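Local coordinates for protein ribokinase, putative (Burkholderia thailandensis, PDB 3B1N) that probably phosphorylates nucleosides with ATP as a nucleoside kinase of the ribokinase (PfkB) family, here holding ADP and the nucleoside analogue mizoribine, at residues B[178-183]-B[203-208]; B[187-192]-B[212-217]. All coordinates share one frame; numbering follows the deposited sequence. Where two conformers were deposited one is given.

Contact 1: residues B[178-183]-B[203-208]; sequences TLRRSI and TGWSED. With NA (sodium ion), chain H.
Arg-180 lies across the indole of Trp-205 and ends on the backbone of Thr-203. At the root of the side chain, CB sits 3.5 Å from Trp-205 CH2. One bond on, CG stands over the face of the six-membered ring, 3.6 Å from its centroid and 16° off the normal, a CH-pi contact. With CG beside the backbone N and opposite the carbonyl carbon (chi1 -75°), the chain continues over the ring, and CD passes above Trp-205 CZ2. The bend at chi3 then turns the guanidinium out of this course, its plane steep to the indole at 72°, and NH2 donates to Thr-203 O over 2.9 Å. The oxygen lies close to the guanidinium plane, but the donor stands well above the carbonyl plane, so the bond misses the lone pairs.

In the Rossmann-like alpha/beta core of the ribokinase fold, this contact joins helix 176-185 to the C-terminal end of helix 193-203 and the turn that leads into helix 207-211. Thr-203 closes an ST turn there: OG1 accepts from Trp-205 N at 2.9 Å, and it also bonds to Val-199 O in the preceding helical turn. The methyl CG2 is turned to the apolar side, where the side chain of Leu-179 crosses that of Thr-203 at about a right angle, CG 3.7 Å from CG2, and Ile-183 CD1 meets the methyl tip to tip.

Ile-183 also slides past Trp-205 in the opposite direction, placing CG2 at the edge of the indole, 3.9 Å from CZ3. Thr-203 CB also lies over the ring, offset toward the rim, while Arg-213 makes a cation-pi contact with it. The backbone O of Ile-183 binds the sodium ion at 2.4 Å, alongside the carbonyls of Glu-184, Ala-186 and Arg-213.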
loop_
_atom_site.group_PDB
_atom_site.type_symbol
_atom_site.label_atom_id
_atom_site.label_comp_id
_atom_site.label_asym_id
_atom_site.label_seq_id
_atom_site.Cartn_x
_atom_site.Cartn_y
_atom_site.Cartn_z
ATOM N N THR B 178 6.126 9.716 26.230
ATOM C CA THR B 178 7.010 8.559 26.018
ATOM C C THR B 178 8.063 8.879 24.954
ATOM O O THR B 178 9.206 8.423 25.042
ATOM C CB THR B 178 6.254 7.272 25.629
ATOM O OG1 THR B 178 5.435 7.517 24.478
ATOM C CG2 THR B 178 5.377 6.785 26.797
ATOM N N LEU B 179 7.691 9.679 23.964
ATOM C CA LEU B 179 8.667 10.061 22.943
ATOM C C LEU B 179 9.769 10.981 23.492
ATOM O O LEU B 179 10.975 10.738 23.275
ATOM C CB LEU B 179 7.950 10.637 21.710
ATOM C CG LEU B 179 8.806 10.938 20.481
ATOM C CD1 LEU B 179 9.588 9.663 20.023
ATOM C CD2 LEU B 179 7.977 11.483 19.361
ATOM N N ARG B 180 9.378 12.035 24.216
ATOM C CA ARG B 180 10.363 12.874 24.908
ATOM C C ARG B 180 11.269 12.068 25.843
ATOM O O ARG B 180 12.492 12.245 25.830
ATOM C CB ARG B 180 9.659 13.981 25.705
ATOM C CG ARG B 180 9.110 15.126 24.860
ATOM C CD ARG B 180 8.627 16.290 25.763
ATOM N NE ARG B 180 7.485 15.875 26.595
ATOM C CZ ARG B 180 6.214 15.928 26.206
ATOM N NH1 ARG B 180 5.262 15.504 27.033
ATOM N NH2 ARG B 180 5.890 16.360 24.987
ATOM N N ARG B 181 10.690 11.158 26.624
ATOM C CA ARG B 181 11.501 10.321 27.525
ATOM C C ARG B 181 12.526 9.486 26.755
ATOM O O ARG B 181 13.703 9.410 27.133
ATOM C CB ARG B 181 10.613 9.456 28.415
ATOM C CG ARG B 181 11.332 8.351 29.177
ATOM C CD ARG B 181 12.259 8.919 30.234
ATOM N NE ARG B 181 12.714 7.835 31.094
ATOM C CZ ARG B 181 13.566 7.982 32.099
ATOM N NH1 ARG B 181 14.055 9.178 32.395
ATOM N NH2 ARG B 181 13.932 6.924 32.797
ATOM N N SER B 182 12.079 8.882 25.655
ATOM C CA SER B 182 12.972 8.021 24.861
ATOM C C SER B 182 14.168 8.779 24.311
ATOM O O SER B 182 15.291 8.254 24.311
ATOM C CB SER B 182 12.162 7.343 23.745
ATOM O OG SER B 182 11.189 6.499 24.312
ATOM N N ILE B 183 13.925 10.002 23.844
ATOM C CA ILE B 183 14.961 10.878 23.323
ATOM C C ILE B 183 15.911 11.331 24.435
ATOM O O ILE B 183 17.143 11.362 24.212
ATOM C CB ILE B 183 14.337 12.089 22.619
ATOM C CG1 ILE B 183 13.619 11.626 21.337
ATOM C CG2 ILE B 183 15.382 13.151 22.304
ATOM C CD1 ILE B 183 12.613 12.656 20.782
ATOM N N THR B 203 6.649 15.785 20.150
ATOM C CA THR B 203 7.357 16.162 21.372
ATOM C C THR B 203 7.069 17.599 21.770
ATOM O O THR B 203 7.199 17.954 22.961
ATOM C CB THR B 203 8.892 16.043 21.240
ATOM O OG1 THR B 203 9.353 16.892 20.183
ATOM C CG2 THR B 203 9.345 14.588 21.047
ATOM N N GLY B 204 6.738 18.435 20.788
ATOM C CA GLY B 204 6.675 19.880 21.019
ATOM C C GLY B 204 8.044 20.527 21.033
ATOM O O GLY B 204 8.190 21.681 21.425
ATOM N N TRP B 205 9.068 19.780 20.625
ATOM C CA TRP B 205 10.430 20.281 20.560
ATOM C C TRP B 205 10.786 20.682 19.129
ATOM O O TRP B 205 10.248 20.114 18.142
ATOM C CB TRP B 205 11.438 19.236 21.069
ATOM C CG TRP B 205 11.413 18.967 22.547
ATOM C CD1 TRP B 205 10.997 19.827 23.535
ATOM C CD2 TRP B 205 11.886 17.788 23.219
ATOM N NE1 TRP B 205 11.144 19.236 24.766
ATOM C CE2 TRP B 205 11.689 17.985 24.605
ATOM C CE3 TRP B 205 12.441 16.575 22.782
ATOM C CZ2 TRP B 205 12.038 17.026 25.556
ATOM C CZ3 TRP B 205 12.770 15.613 23.726
ATOM C CH2 TRP B 205 12.569 15.844 25.106
ATOM N N SER B 206 11.698 21.646 19.027
ATOM C CA SER B 206 12.328 22.056 17.787
ATOM C C SER B 206 13.497 21.111 17.541
ATOM O O SER B 206 13.886 20.404 18.459
ATOM C CB SER B 206 12.832 23.496 17.937
ATOM O OG SER B 206 13.887 23.548 18.903
ATOM N N GLU B 207 14.054 21.085 16.331
ATOM C CA GLU B 207 15.234 20.260 16.076
ATOM C C GLU B 207 16.370 20.622 17.024
ATOM O O GLU B 207 17.104 19.737 17.463
ATOM C CB GLU B 207 15.717 20.357 14.630
ATOM C CG GLU B 207 14.810 19.683 13.614
ATOM C CD GLU B 207 15.432 19.617 12.231
ATOM O OE1 GLU B 207 14.720 19.271 11.270
ATOM O OE2 GLU B 207 16.631 19.917 12.094
ATOM N N ASP B 208 16.484 21.927 17.323
ATOM C CA ASP B 208 17.478 22.480 18.241
ATOM C C ASP B 208 17.367 21.842 19.598
ATOM O O ASP B 208 18.384 21.465 20.191
ATOM C CB ASP B 208 17.288 24.002 18.417
ATOM C CG ASP B 208 17.909 24.822 17.292
ATOM O OD1 ASP B 208 18.688 24.287 16.471
ATOM O OD2 ASP B 208 17.616 26.044 17.247
HETATM NA NA NA H . 19.418 11.559 25.083
HETATM O O HOH W 1 21.541 11.732 26.334
#

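Contact 2: residues B[187-192]-B[212-217]; sequences TYIAVN and SRVQAL. With NA (sodium ion), chain H; ADP (adenosine-5'-diphosphate), chain G.
Chi1 of -40° sets the methyl CG2 of Thr-187 opposite its backbone N, and in Gln-215 chi1 of -68° followed by an extended chain lays the amide beside that methyl, with CG2 3.6 Å from CD. The two side chains run the same way, while OG1 of Thr-187 bonds to Phe-163 N. Tyr-188 directs its ring to the side of Ala-216, CD2 approaching CB at 4.0 Å. On the other face of the sheet Ile-189 and Leu-217 lie side by side.

Ile-189 N to Ala-216 O, at 3.1 Å and 161°, joins the neighbouring parallel strands of the central sheet, and Gln-215 N to Thr-187 O at 2.8 Å ties the loops leading into them. Ala-216 N has no partner in the model although it is buried.

At one end, Arg-213 O binds the sodium ion at 2.2 Å. At the other, Asn-192 ND2 donates to ADP O1B over 2.8 Å. Asn-192, at the strand's end and the N-cap of helix 193-203, thus offers its amide to the beta-phosphate, where the N-H would probably favour the negative charge on that oxygen.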
loop_
_atom_site.group_PDB
_atom_site.type_symbol
_atom_site.label_atom_id
_atom_site.label_comp_id
_atom_site.label_asym_id
_atom_site.label_seq_id
_atom_site.Cartn_x
_atom_site.Cartn_y
_atom_site.Cartn_z
ATOM N N THR B 187 21.311 7.936 23.120
ATOM C CA THR B 187 22.606 8.579 22.822
ATOM C C THR B 187 22.546 9.305 21.474
ATOM O O THR B 187 23.112 10.370 21.300
ATOM C CB THR B 187 23.733 7.548 22.737
ATOM O OG1 THR B 187 23.583 6.553 23.768
ATOM C CG2 THR B 187 25.096 8.260 22.769
ATOM N N TYR B 188 21.887 8.681 20.490
ATOM C CA TYR B 188 21.749 9.303 19.183
ATOM C C TYR B 188 20.314 9.087 18.699
ATOM O O TYR B 188 19.659 8.150 19.165
ATOM C CB TYR B 188 22.728 8.685 18.140
ATOM C CG TYR B 188 24.076 8.241 18.681
ATOM C CD1 TYR B 188 24.273 6.955 19.157
ATOM C CD2 TYR B 188 25.160 9.139 18.726
ATOM C CE1 TYR B 188 25.498 6.543 19.622
ATOM C CE2 TYR B 188 26.391 8.738 19.229
ATOM C CZ TYR B 188 26.544 7.437 19.655
ATOM O OH TYR B 188 27.770 6.996 20.139
ATOM N N ILE B 189 19.847 9.937 17.794
ATOM C CA ILE B 189 18.563 9.655 17.125
ATOM C C ILE B 189 18.800 9.672 15.616
ATOM O O ILE B 189 19.506 10.527 15.081
ATOM C CB ILE B 189 17.401 10.595 17.631
ATOM C CG1 ILE B 189 16.051 10.254 16.992
ATOM C CG2 ILE B 189 17.739 12.097 17.473
ATOM C CD1 ILE B 189 14.899 11.038 17.590
ATOM N N ALA B 190 18.237 8.675 14.926
ATOM C CA ALA B 190 18.353 8.648 13.470
ATOM C C ALA B 190 16.954 8.581 12.916
ATOM O O ALA B 190 16.156 7.752 13.355
ATOM C CB ALA B 190 19.151 7.458 13.026
ATOM N N VAL B 191 16.633 9.475 11.990
ATOM C CA VAL B 191 15.252 9.510 11.425
ATOM C C VAL B 191 15.341 10.003 10.021
ATOM O O VAL B 191 16.332 10.653 9.668
ATOM C CB VAL B 191 14.287 10.443 12.242
ATOM C CG1 VAL B 191 13.758 9.739 13.498
ATOM C CG2 VAL B 191 14.899 11.783 12.581
ATOM N N ASN B 192 14.338 9.681 9.175
ATOM C CA ASN B 192 14.261 10.434 7.928
ATOM C C ASN B 192 13.561 11.766 8.146
ATOM O O ASN B 192 13.093 12.040 9.250
ATOM C CB ASN B 192 13.691 9.654 6.748
ATOM C CG ASN B 192 12.204 9.419 6.823
ATOM O OD1 ASN B 192 11.445 10.217 7.322
ATOM N ND2 ASN B 192 11.787 8.294 6.257
ATOM N N SER B 212 19.897 19.087 21.506
ATOM C CA SER B 212 20.516 19.344 22.813
ATOM C C SER B 212 20.428 18.150 23.753
ATOM O O SER B 212 21.173 18.097 24.726
ATOM C CB SER B 212 19.928 20.598 23.462
ATOM O OG SER B 212 18.647 20.344 24.010
ATOM N N ARG B 213 19.547 17.185 23.460
ATOM C CA ARG B 213 19.341 16.018 24.334
ATOM C C ARG B 213 20.003 14.713 23.879
ATOM O O ARG B 213 19.806 13.663 24.510
ATOM C CB ARG B 213 17.850 15.823 24.585
ATOM C CG ARG B 213 17.208 17.061 25.252
ATOM C CD ARG B 213 15.726 16.844 25.350
ATOM N NE ARG B 213 15.083 17.743 26.316
ATOM C CZ ARG B 213 14.857 19.038 26.117
ATOM N NH1 ARG B 213 14.237 19.733 27.066
ATOM N NH2 ARG B 213 15.246 19.643 25.001
ATOM N N VAL B 214 20.753 14.784 22.784
ATOM C CA VAL B 214 21.493 13.639 22.262
ATOM C C VAL B 214 22.890 14.054 21.838
ATOM O O VAL B 214 23.179 15.244 21.657
ATOM C CB VAL B 214 20.770 12.999 21.023
ATOM C CG1 VAL B 214 19.470 12.262 21.459
ATOM C CG2 VAL B 214 20.504 14.059 19.910
ATOM N N GLN B 215 23.756 13.076 21.659
ATOM C CA GLN B 215 25.075 13.328 21.093
ATOM C C GLN B 215 25.043 13.650 19.599
ATOM O O GLN B 215 25.879 14.422 19.107
ATOM C CB GLN B 215 26.037 12.182 21.392
ATOM C CG GLN B 215 26.367 12.101 22.895
ATOM C CD GLN B 215 27.376 11.016 23.218
ATOM O OE1 GLN B 215 28.132 10.574 22.343
ATOM N NE2 GLN B 215 27.389 10.565 24.492
ATOM N N ALA B 216 24.108 13.030 18.860
ATOM C CA ALA B 216 23.987 13.373 17.441
ATOM C C ALA B 216 22.546 13.150 17.025
ATOM O O ALA B 216 21.912 12.204 17.506
ATOM C CB ALA B 216 24.927 12.525 16.537
ATOM N N LEU B 217 22.053 14.049 16.190
ATOM C CA LEU B 217 20.718 13.956 15.560
ATOM C C LEU B 217 20.990 13.803 14.081
ATOM O O LEU B 217 21.537 14.687 13.418
ATOM C CB LEU B 217 19.908 15.225 15.812
ATOM C CG LEU B 217 18.636 15.502 14.985
ATOM C CD1 LEU B 217 17.637 14.337 15.069
ATOM C CD2 LEU B 217 17.970 16.819 15.382
HETATM NA NA NA H . 19.418 11.559 25.083
HETATM P PB ADP G . 14.321 5.780 4.742
HETATM O O1B ADP G . 13.060 6.590 4.480
HETATM O O2B ADP G . 14.523 5.629 6.218
HETATM O O3B ADP G . 14.566 4.495 4.034
HETATM P PA ADP G . 15.923 7.724 3.113
HETATM O O1A ADP G . 14.925 7.597 1.953
HETATM O O2A ADP G . 16.160 9.065 3.739
HETATM O O3A ADP G . 15.570 6.797 4.343
HETATM O "O5'" ADP G . 17.211 7.094 2.488
HETATM C "C5'" ADP G . 18.305 6.873 3.385
HETATM C "C4'" ADP G . 19.664 7.095 2.738
HETATM O "O4'" ADP G . 19.816 6.181 1.630
HETATM C "C3'" ADP G . 19.855 8.508 2.135
HETATM O "O3'" ADP G . 20.248 9.456 3.140
HETATM C "C2'" ADP G . 20.846 8.212 1.038
HETATM O "O2'" ADP G . 22.184 8.179 1.581
HETATM C "C1'" ADP G . 20.489 6.832 0.559
HETATM N N9 ADP G . 19.521 6.944 -0.567
HETATM C C8 ADP G . 18.150 6.953 -0.542
HETATM N N7 ADP G . 17.659 7.131 -1.812
HETATM C C5 ADP G . 18.701 7.311 -2.609
HETATM C C6 ADP G . 18.879 7.586 -4.033
HETATM N N6 ADP G . 17.761 7.696 -4.805
HETATM N N1 ADP G . 20.105 7.707 -4.507
HETATM C C2 ADP G . 21.206 7.596 -3.725
HETATM N N3 ADP G . 21.112 7.323 -2.417
HETATM C C4 ADP G . 19.928 7.202 -1.818
HETATM O O HOH W 1 21.541 11.732 26.334
#

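In the fold
From the N-terminal side, the chain passes through helix 176-185, strand 188-192, helix 193-203, helix 207-211 and strand 216-220. Contact 1 closes the loop from 178-183 to 203-208, and contact 2 that from 187-192 to 212-217; their segments alternate, so the two closures cross rather than nest. Contact 1 ties helix to turn on one side of the sheet, whereas contact 2 pairs the strands within it, completing a beta-alpha-beta crossover through the two intervening helices. The contacts meet directly, with Ile-183 O packing on Val-214 CG1, and share a sodium ion that links the end of helix 176-185 to the approach to strand 216-220.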